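Local structure of uncharacterized protein (Parabacteroides merdae, 4R7F) at residues I14-V19 against F274-S279; Y249-M254 against Y291-T296. The protein is of unknown function but carries immunoglobulin-like beta-sandwich domains, the first related to a type 9 secretion system plug protein, so a role in secretion is possible. All coordinates share one frame; numbering follows the deposited sequence. Where two conformers were deposited one is given.

Interaction 1 of 2, residues I14-V19 against F274-S279; sequences IKTLQV and FFIRCS
A single water joins Gln18 to Ile276: it accepts hydrogen bonds from the side-chain NE2 of Gln18 at 3.1 Å and from the backbone N of Ile276 at 3.2 Å. No direct hydrogen bond crosses between 14-19 and 274-279, which fits strand axes that stay 10.0 Å apart and run at 113° to one another, far from any sheet pairing. What fills the gap is side chain. The ring of Phe274 projects from its strand and meets Gln18 and Thr16, both obliquely. CG of Gln18 lies 3.7 Å from Phe274 CZ, and the Gln18 amide continues past CE1 with its plane turned 37° from the ring. Because the Gln18 chain is extended beyond CG (chi2 179°), its aliphatic part passes the ring while the amide nitrogen still reaches the water. Thr16 is split in the same way between apolar and polar partners. Its CG2 sits 3.9 Å from Phe274 CE1 and meets Ile276 CD1 tip to tip at 3.8 Å, whereas OG1 turns to a hydrogen bond with the hydroxyl of Tyr290. On the Phe274 side the contact is continued by Tyr344, whose ring meets that of Phe274, and by Glu312, which accepts a hydrogen bond from its backbone N. The contact thus joins the edge strand 14-21 of one four-stranded sheet to a strand of another sheet. It is small, 170 Å² in all, and its closest side-chain approaches are between carbons; the two sheets meet here through these and one bridging water, with no direct hydrogen bond to set one backbone against the other.

Interaction 2 of 2, residues Y249-M254 against Y291-T296; sequences YNVELM and YIVHFT
Asn250 OD1 accepts a hydrogen bond from the ring NE2 of His294 at 2.7 Å, almost straight (173° at the hydrogen), in the carbonyl plane on a lone pair, and within the imidazole plane. Amide and ring are only 25° apart, a geometry that would hold both groups in their present rotation and implies that NE2 carries a proton. Asn250 ND2 turns back to a weak bond with the carbonyl of Tyr248. Beneath this pair the backbones form a parallel ladder of hydrogen bonds: Ile292 N donates to Tyr249 O, Val251 N to Ile292 O at 2.8 Å, His294 N to Val251 O, and Leu253 N to His294 O at a longer 3.2 Å. Beyond Leu253 water takes over. One molecule donates to Leu253 O and His294 O and accepts from Thr296 OG1; a second accepts from Thr296 N and can donate to Met254 O. Apolar groups pack on the face bearing Val251 and Val293. The second torsion of Tyr291, chi2 -5°, turns a ring face to Tyr249 CB, which stands over its centre, 3.5 Å from the centroid, a CH-pi contact, while Val251 CG2 comes to that ring's edge, 3.8 Å from CD2. An alanine in place of Tyr291 is likely to leave Tyr249 CB and Val251 CG2 without the ring they pack against, opening a gap at this end of the pair. Farther along, Leu253 CD1 lies over a face of Phe295, 3.7 Å from the ring centroid, and Met227 of strand 225-228 touches both residues. Direct bonds thus serve the backbone groups from Tyr249 O to Leu253 N, water serves Leu253 O and Thr296 N beyond them, and the Asn-His bond adds a side-chain tie across the strands.

The centres of the two interactions lie about 16 Å apart, and their nearest atoms about 7 Å, without touching. Along the chain their segments alternate: 14-19, 249-254, 274-279, then 291-296, with strands 248-253 and 274-276 consecutive. Interaction 2 is internal to the mixed five-stranded sheet, where it pairs neighbouring strands. Interaction 1 instead brings strand 14-21, within the range of the plug-protein family domain, against strand 274-276 of a different sheet. Strand 332-340 connects the two sites: it lies next to strand 290-298, antiparallel to it, and its Lys340 touches Thr16 and Ile276. Interaction 2 is therefore the parallel pairing within one sheet, and interaction 1 joins the N-terminal region to structure beside it.

Interaction 1 of 2, residues I14-V19 against F274-S279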
ATOM      1  N   ILE A  14      31.959   5.064  10.148  1.00 36.16           N
ATOM      2  CA  ILE A  14      30.506   5.088  10.349  1.00 30.32           C
ATOM      3  C   ILE A  14      29.826   4.233   9.265  1.00 28.94           C
ATOM      4  O   ILE A  14      30.095   4.391   8.076  1.00 32.39           O
ATOM      5  CB  ILE A  14      30.008   6.580  10.277  1.00 35.93           C
ATOM      6  CG1 ILE A  14      30.625   7.420  11.405  1.00 38.32           C
ATOM      7  CG2 ILE A  14      28.490   6.715  10.257  1.00 36.94           C
ATOM      8  CD1 ILE A  14      30.309   6.916  12.793  1.00 42.77           C
ATOM      9  N   LYS A  15      28.922   3.342   9.646  1.00 31.07           N
ATOM     10  CA  LYS A  15      28.240   2.508   8.652  1.00 27.25           C
ATOM     11  C   LYS A  15      26.793   2.387   9.012  1.00 31.67           C
ATOM     12  O   LYS A  15      26.411   2.577  10.178  1.00 32.77           O
ATOM     13  CB  LYS A  15      28.834   1.114   8.603  1.00 34.02           C
ATOM     14  CG  LYS A  15      30.304   1.052   8.246  1.00 37.34           C
ATOM     15  CD  LYS A  15      30.539   1.402   6.789  1.00 43.04           C
ATOM     16  CE  LYS A  15      31.990   1.115   6.410  1.00 50.47           C
ATOM     17  NZ  LYS A  15      32.581   2.086   5.437  1.00 49.07           N
ATOM     18  N   THR A  16      25.990   2.100   7.991  1.00 28.11           N
ATOM     19  CA  THR A  16      24.599   1.657   8.148  1.00 28.49           C
ATOM     20  C   THR A  16      23.796   2.734   8.826  1.00 30.24           C
ATOM     21  O   THR A  16      23.016   2.491   9.767  1.00 37.62           O
ATOM     22  CB  THR A  16      24.552   0.300   8.894  1.00 31.99           C
ATOM     23  OG1 THR A  16      25.519  -0.580   8.298  1.00 31.38           O
ATOM     24  CG2 THR A  16      23.192  -0.324   8.809  1.00 32.02           C
ATOM     25  N   LEU A  17      24.013   3.951   8.348  1.00 32.72           N
ATOM     26  CA  LEU A  17      23.195   5.078   8.763  1.00 36.46           C
ATOM     27  C   LEU A  17      21.771   4.893   8.252  1.00 37.23           C
ATOM     28  O   LEU A  17      21.561   4.774   7.060  1.00 35.33           O
ATOM     29  CB  LEU A  17      23.749   6.369   8.220  1.00 29.26           C
ATOM     30  CG  LEU A  17      22.944   7.618   8.531  1.00 30.73           C
ATOM     31  CD1 LEU A  17      22.953   7.913  10.019  1.00 33.91           C
ATOM     32  CD2 LEU A  17      23.547   8.783   7.765  1.00 33.48           C
ATOM     33  N   GLN A  18      20.821   4.869   9.178  1.00 40.00           N
ATOM     34  CA  GLN A  18      19.406   4.819   8.878  1.00 35.35           C
ATOM     35  C   GLN A  18      18.691   5.991   9.525  1.00 36.02           C
ATOM     36  O   GLN A  18      18.952   6.335  10.680  1.00 38.39           O
ATOM     37  CB  GLN A  18      18.789   3.541   9.439  1.00 36.50           C
ATOM     38  CG  GLN A  18      19.402   2.270   8.893  1.00 37.41           C
ATOM     39  CD  GLN A  18      18.781   1.010   9.487  1.00 38.90           C
ATOM     40  OE1 GLN A  18      19.317   0.399  10.434  1.00 52.75           O
ATOM     41  NE2 GLN A  18      17.666   0.611   8.929  1.00 38.30           N
ATOM     42  N   VAL A  19      17.795   6.579   8.744  1.00 34.20           N
ATOM     43  CA  VAL A  19      16.842   7.583   9.162  1.00 40.23           C
ATOM     44  C   VAL A  19      15.419   7.085   8.834  1.00 36.82           C
ATOM     45  O   VAL A  19      15.053   6.912   7.675  1.00 48.49           O
ATOM     46  CB  VAL A  19      17.129   8.897   8.437  1.00 37.98           C
ATOM     47  CG1 VAL A  19      16.159   9.981   8.895  1.00 40.56           C
ATOM     48  CG2 VAL A  19      18.587   9.288   8.658  1.00 34.56           C
ATOM     49  N   PHE A 274      16.756  -1.278   2.798  1.00 30.95           N
ATOM     50  CA  PHE A 274      17.405  -2.475   3.317  1.00 27.41           C
ATOM     51  C   PHE A 274      16.948  -2.723   4.739  1.00 29.94           C
ATOM     52  O   PHE A 274      16.446  -1.812   5.385  1.00 33.49           O
ATOM     53  CB  PHE A 274      18.940  -2.359   3.247  1.00 31.54           C
ATOM     54  CG  PHE A 274      19.537  -1.334   4.177  1.00 29.93           C
ATOM     55  CD1 PHE A 274      19.714  -1.606   5.506  1.00 36.96           C
ATOM     56  CD2 PHE A 274      19.954  -0.117   3.700  1.00 32.89           C
ATOM     57  CE1 PHE A 274      20.252  -0.659   6.334  1.00 35.59           C
ATOM     58  CE2 PHE A 274      20.524   0.811   4.505  1.00 24.71           C
ATOM     59  CZ  PHE A 274      20.661   0.553   5.828  1.00 31.97           C
ATOM     60  N   PHE A 275      17.163  -3.946   5.232  1.00 34.52           N
ATOM     61  CA  PHE A 275      16.658  -4.358   6.529  1.00 28.64           C
ATOM     62  C   PHE A 275      17.712  -5.212   7.166  1.00 35.34           C
ATOM     63  O   PHE A 275      18.113  -6.219   6.589  1.00 33.97           O
ATOM     64  CB  PHE A 275      15.384  -5.161   6.358  1.00 34.51           C
ATOM     65  CG  PHE A 275      14.340  -4.423   5.592  1.00 43.70           C
ATOM     66  CD1 PHE A 275      14.298  -4.500   4.205  1.00 35.25           C
ATOM     67  CD2 PHE A 275      13.457  -3.574   6.244  1.00 43.34           C
ATOM     68  CE1 PHE A 275      13.386  -3.759   3.481  1.00 30.56           C
ATOM     69  CE2 PHE A 275      12.533  -2.859   5.528  1.00 39.25           C
ATOM     70  CZ  PHE A 275      12.501  -2.951   4.147  1.00 37.75           C
ATOM     71  N   ILE A 276      18.168  -4.797   8.340  1.00 32.74           N
ATOM     72  CA  ILE A 276      19.234  -5.501   9.035  1.00 33.11           C
ATOM     73  C   ILE A 276      18.623  -6.687   9.796  1.00 34.55           C
ATOM     74  O   ILE A 276      17.756  -6.510  10.629  1.00 35.63           O
ATOM     75  CB  ILE A 276      19.987  -4.571   9.977  1.00 31.01           C
ATOM     76  CG1 ILE A 276      20.591  -3.373   9.212  1.00 33.28           C
ATOM     77  CG2 ILE A 276      21.041  -5.351  10.746  1.00 38.30           C
ATOM     78  CD1 ILE A 276      21.545  -3.719   8.078  1.00 32.03           C
ATOM     79  N   ARG A 277      19.113  -7.883   9.461  1.00 40.85           N
ATOM     80  CA  ARG A 277      18.551  -9.159   9.899  0.50 38.45           C
ATOM     81  C   ARG A 277      19.690 -10.194   9.888  1.00 43.92           C
ATOM     82  O   ARG A 277      20.638 -10.078   9.116  1.00 44.84           O
ATOM     83  CB  ARG A 277      17.429  -9.630   8.945  0.50 34.48           C
ATOM     84  CG  ARG A 277      16.304  -8.637   8.649  0.50 34.82           C
ATOM     85  CD  ARG A 277      15.343  -9.178   7.587  0.50 37.57           C
ATOM     86  NE  ARG A 277      14.020  -8.542   7.603  0.50 33.27           N
ATOM     87  CZ  ARG A 277      13.296  -8.350   6.509  0.50 37.88           C
ATOM     88  NH1 ARG A 277      13.787  -8.730   5.345  0.50 34.72           N
ATOM     89  NH2 ARG A 277      12.100  -7.777   6.563  0.50 41.30           N
ATOM     90  N   CYS A 278      19.613 -11.196  10.754  1.00 49.11           N
ATOM     91  CA  CYS A 278      20.505 -12.353  10.660  1.00 53.73           C
ATOM     92  C   CYS A 278      19.802 -13.566  11.261  1.00 54.72           C
ATOM     93  O   CYS A 278      18.861 -13.387  12.034  1.00 42.81           O
ATOM     94  CB  CYS A 278      21.877 -12.092  11.296  1.00 49.19           C
ATOM     95  SG  CYS A 278      21.868 -11.130  12.803  1.00 67.54           S
ATOM     96  N   SER A 279      20.219 -14.776  10.862  1.00 52.19           N
ATOM     97  CA  SER A 279      19.569 -16.028  11.292  1.00 60.13           C
ATOM     98  C   SER A 279      19.645 -16.240  12.815  1.00 61.71           C
ATOM     99  O   SER A 279      20.742 -16.269  13.390  1.00 61.91           O
ATOM    100  CB  SER A 279      20.199 -17.217  10.558  1.00 67.05           C
ATOM    101  OG  SER A 279      19.642 -17.348   9.259  1.00 85.87           O
TER
HETATM  102  O   HOH W   1      17.075  -2.264   9.879  1.00 40.89           O

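Interaction 2 of 2, residues Y249-M254 against Y291-T296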
ATOM      1  N   TYR A 249      34.324 -12.232   6.193  1.00 35.07           N
ATOM      2  CA  TYR A 249      33.574 -13.051   5.234  1.00 40.43           C
ATOM      3  C   TYR A 249      33.286 -12.220   3.998  1.00 32.83           C
ATOM      4  O   TYR A 249      33.092 -11.020   4.092  1.00 38.40           O
ATOM      5  CB  TYR A 249      32.256 -13.540   5.826  1.00 37.77           C
ATOM      6  CG  TYR A 249      32.465 -14.633   6.813  1.00 37.60           C
ATOM      7  CD1 TYR A 249      32.582 -15.950   6.393  1.00 46.53           C
ATOM      8  CD2 TYR A 249      32.564 -14.357   8.171  1.00 43.12           C
ATOM      9  CE1 TYR A 249      32.784 -16.965   7.299  1.00 44.11           C
ATOM     10  CE2 TYR A 249      32.760 -15.373   9.087  1.00 42.55           C
ATOM     11  CZ  TYR A 249      32.878 -16.674   8.645  1.00 45.00           C
ATOM     12  OH  TYR A 249      33.072 -17.701   9.558  1.00 58.28           O
ATOM     13  N   ASN A 250      33.279 -12.879   2.851  1.00 35.32           N
ATOM     14  CA  ASN A 250      33.086 -12.250   1.561  1.00 38.00           C
ATOM     15  C   ASN A 250      31.894 -12.891   0.891  1.00 40.72           C
ATOM     16  O   ASN A 250      31.849 -14.110   0.692  1.00 35.95           O
ATOM     17  CB  ASN A 250      34.314 -12.439   0.656  1.00 35.84           C
ATOM     18  CG  ASN A 250      35.444 -11.463   0.981  1.00 36.36           C
ATOM     19  OD1 ASN A 250      35.689 -10.530   0.235  1.00 39.93           O
ATOM     20  ND2 ASN A 250      36.138 -11.682   2.098  1.00 43.53           N
ATOM     21  N   VAL A 251      30.936 -12.060   0.538  1.00 31.44           N
ATOM     22  CA  VAL A 251      29.777 -12.500  -0.199  1.00 34.30           C
ATOM     23  C   VAL A 251      29.879 -12.208  -1.687  1.00 35.63           C
ATOM     24  O   VAL A 251      29.805 -11.050  -2.089  1.00 37.58           O
ATOM     25  CB  VAL A 251      28.532 -11.811   0.312  1.00 29.31           C
ATOM     26  CG1 VAL A 251      27.307 -12.408  -0.382  1.00 39.23           C
ATOM     27  CG2 VAL A 251      28.461 -11.928   1.832  1.00 32.76           C
ATOM     28  N   GLU A 252      30.021 -13.257  -2.501  1.00 38.20           N
ATOM     29  CA  GLU A 252      30.003 -13.100  -3.948  1.00 39.50           C
ATOM     30  C   GLU A 252      28.549 -13.159  -4.398  1.00 40.66           C
ATOM     31  O   GLU A 252      27.900 -14.194  -4.288  1.00 34.95           O
ATOM     32  CB  GLU A 252      30.846 -14.181  -4.640  1.00 42.08           C
ATOM     33  CG  GLU A 252      31.285 -13.815  -6.064  1.00 64.90           C
ATOM     34  CD  GLU A 252      31.406 -15.027  -7.002  1.00 75.37           C
ATOM     35  OE1 GLU A 252      31.370 -16.163  -6.495  1.00 67.37           O
ATOM     36  OE2 GLU A 252      31.532 -14.857  -8.244  1.00 63.32           O
ATOM     37  N   LEU A 253      28.027 -12.034  -4.877  1.00 40.12           N
ATOM     38  CA  LEU A 253      26.692 -12.002  -5.390  1.00 32.54           C
ATOM     39  C   LEU A 253      26.729 -12.590  -6.788  1.00 30.68           C
ATOM     40  O   LEU A 253      27.732 -12.497  -7.500  1.00 31.31           O
ATOM     41  CB  LEU A 253      26.147 -10.573  -5.475  1.00 32.24           C
ATOM     42  CG  LEU A 253      25.950  -9.765  -4.208  1.00 36.32           C
ATOM     43  CD1 LEU A 253      25.417  -8.354  -4.493  1.00 41.35           C
ATOM     44  CD2 LEU A 253      24.986 -10.484  -3.340  1.00 29.27           C
HETATM   45  N   MSE A 254      25.611 -13.192  -7.161  1.00 30.00           N
HETATM   46  CA  MSE A 254      25.384 -13.657  -8.510  1.00 32.94           C
HETATM   47  C   MSE A 254      25.494 -12.486  -9.433  1.00 33.45           C
HETATM   48  O   MSE A 254      25.300 -11.329  -9.038  1.00 30.72           O
HETATM   49  CB  MSE A 254      23.985 -14.244  -8.613  1.00 34.50           C
HETATM   50  CG  MSE A 254      23.896 -15.606  -7.901  1.00 35.76           C
HETATM   51 SE   MSE A 254      22.039 -16.241  -8.059  0.75 39.28          SE
HETATM   52  CE  MSE A 254      22.379 -17.977  -7.179  1.00 57.63           C
ATOM     53  N   TYR A 291      30.169  -8.007   6.352  1.00 32.75           N
ATOM     54  CA  TYR A 291      30.865  -8.823   5.373  1.00 32.68           C
ATOM     55  C   TYR A 291      31.211  -7.922   4.191  1.00 33.84           C
ATOM     56  O   TYR A 291      30.581  -6.889   3.992  1.00 37.02           O
ATOM     57  CB  TYR A 291      29.986  -9.993   4.902  1.00 35.31           C
ATOM     58  CG  TYR A 291      29.598 -11.046   5.955  1.00 39.81           C
ATOM     59  CD1 TYR A 291      30.103 -11.024   7.266  1.00 39.65           C
ATOM     60  CD2 TYR A 291      28.725 -12.079   5.627  1.00 36.51           C
ATOM     61  CE1 TYR A 291      29.734 -11.993   8.201  1.00 39.44           C
ATOM     62  CE2 TYR A 291      28.369 -13.052   6.554  1.00 40.66           C
ATOM     63  CZ  TYR A 291      28.877 -13.011   7.839  1.00 41.47           C
ATOM     64  OH  TYR A 291      28.504 -13.975   8.756  1.00 44.31           O
ATOM     65  N   ILE A 292      32.222  -8.296   3.418  1.00 34.13           N
ATOM     66  CA  ILE A 292      32.507  -7.608   2.171  1.00 34.94           C
ATOM     67  C   ILE A 292      31.571  -8.166   1.129  1.00 39.79           C
ATOM     68  O   ILE A 292      31.647  -9.350   0.810  1.00 31.95           O
ATOM     69  CB  ILE A 292      33.922  -7.866   1.647  1.00 41.11           C
ATOM     70  CG1 ILE A 292      34.976  -7.452   2.660  1.00 37.21           C
ATOM     71  CG2 ILE A 292      34.149  -7.103   0.351  1.00 34.57           C
ATOM     72  CD1 ILE A 292      34.969  -5.979   2.927  1.00 43.82           C
ATOM     73  N   VAL A 293      30.691  -7.331   0.582  1.00 28.40           N
ATOM     74  CA  VAL A 293      29.809  -7.814  -0.478  1.00 27.45           C
ATOM     75  C   VAL A 293      30.296  -7.377  -1.850  1.00 26.03           C
ATOM     76  O   VAL A 293      30.608  -6.223  -2.043  1.00 28.63           O
ATOM     77  CB  VAL A 293      28.385  -7.366  -0.233  1.00 28.40           C
ATOM     78  CG1 VAL A 293      27.459  -7.930  -1.290  1.00 29.23           C
ATOM     79  CG2 VAL A 293      27.975  -7.782   1.175  1.00 27.52           C
ATOM     80  N   HIS A 294      30.337  -8.327  -2.795  1.00 30.05           N
ATOM     81  CA  HIS A 294      30.871  -8.109  -4.115  1.00 31.09           C
ATOM     82  C   HIS A 294      29.766  -8.076  -5.137  1.00 31.32           C
ATOM     83  O   HIS A 294      29.060  -9.078  -5.331  1.00 29.73           O
ATOM     84  CB  HIS A 294      31.848  -9.211  -4.530  1.00 29.69           C
ATOM     85  CG  HIS A 294      33.025  -9.339  -3.632  1.00 28.37           C
ATOM     86  ND1 HIS A 294      34.244  -8.760  -3.909  1.00 32.72           N
ATOM     87  CD2 HIS A 294      33.171  -9.975  -2.449  1.00 31.98           C
ATOM     88  CE1 HIS A 294      35.085  -9.026  -2.932  1.00 27.92           C
ATOM     89  NE2 HIS A 294      34.454  -9.744  -2.025  1.00 32.74           N
ATOM     90  N   PHE A 295      29.658  -6.929  -5.811  1.00 28.57           N
ATOM     91  CA  PHE A 295      28.643  -6.719  -6.850  1.00 29.77           C
ATOM     92  C   PHE A 295      29.302  -6.804  -8.199  1.00 30.21           C
ATOM     93  O   PHE A 295      30.402  -6.276  -8.370  1.00 32.96           O
ATOM     94  CB  PHE A 295      28.026  -5.330  -6.748  1.00 33.12           C
ATOM     95  CG  PHE A 295      27.217  -5.099  -5.501  1.00 31.63           C
ATOM     96  CD1 PHE A 295      27.837  -4.817  -4.305  1.00 25.81           C
ATOM     97  CD2 PHE A 295      25.846  -5.095  -5.553  1.00 32.43           C
ATOM     98  CE1 PHE A 295      27.092  -4.562  -3.183  1.00 26.61           C
ATOM     99  CE2 PHE A 295      25.098  -4.858  -4.425  1.00 27.48           C
ATOM    100  CZ  PHE A 295      25.720  -4.584  -3.241  1.00 28.12           C
ATOM    101  N   THR A 296      28.599  -7.404  -9.154  1.00 26.71           N
ATOM    102  CA  THR A 296      29.092  -7.576 -10.500  1.00 30.56           C
ATOM    103  C   THR A 296      27.991  -7.279 -11.482  1.00 27.78           C
ATOM    104  O   THR A 296      26.926  -7.891 -11.386  1.00 33.93           O
ATOM    105  CB  THR A 296      29.573  -9.029 -10.724  1.00 34.53           C
ATOM    106  OG1 THR A 296      30.663  -9.305  -9.838  1.00 39.05           O
ATOM    107  CG2 THR A 296      30.069  -9.200 -12.107  1.00 37.59           C
TER
HETATM  108  O   HOH W   2      29.428 -10.440  -7.606  1.00 36.09           O
HETATM  109  O   HOH W   3      26.136  -8.621  -8.438  1.00 33.54           O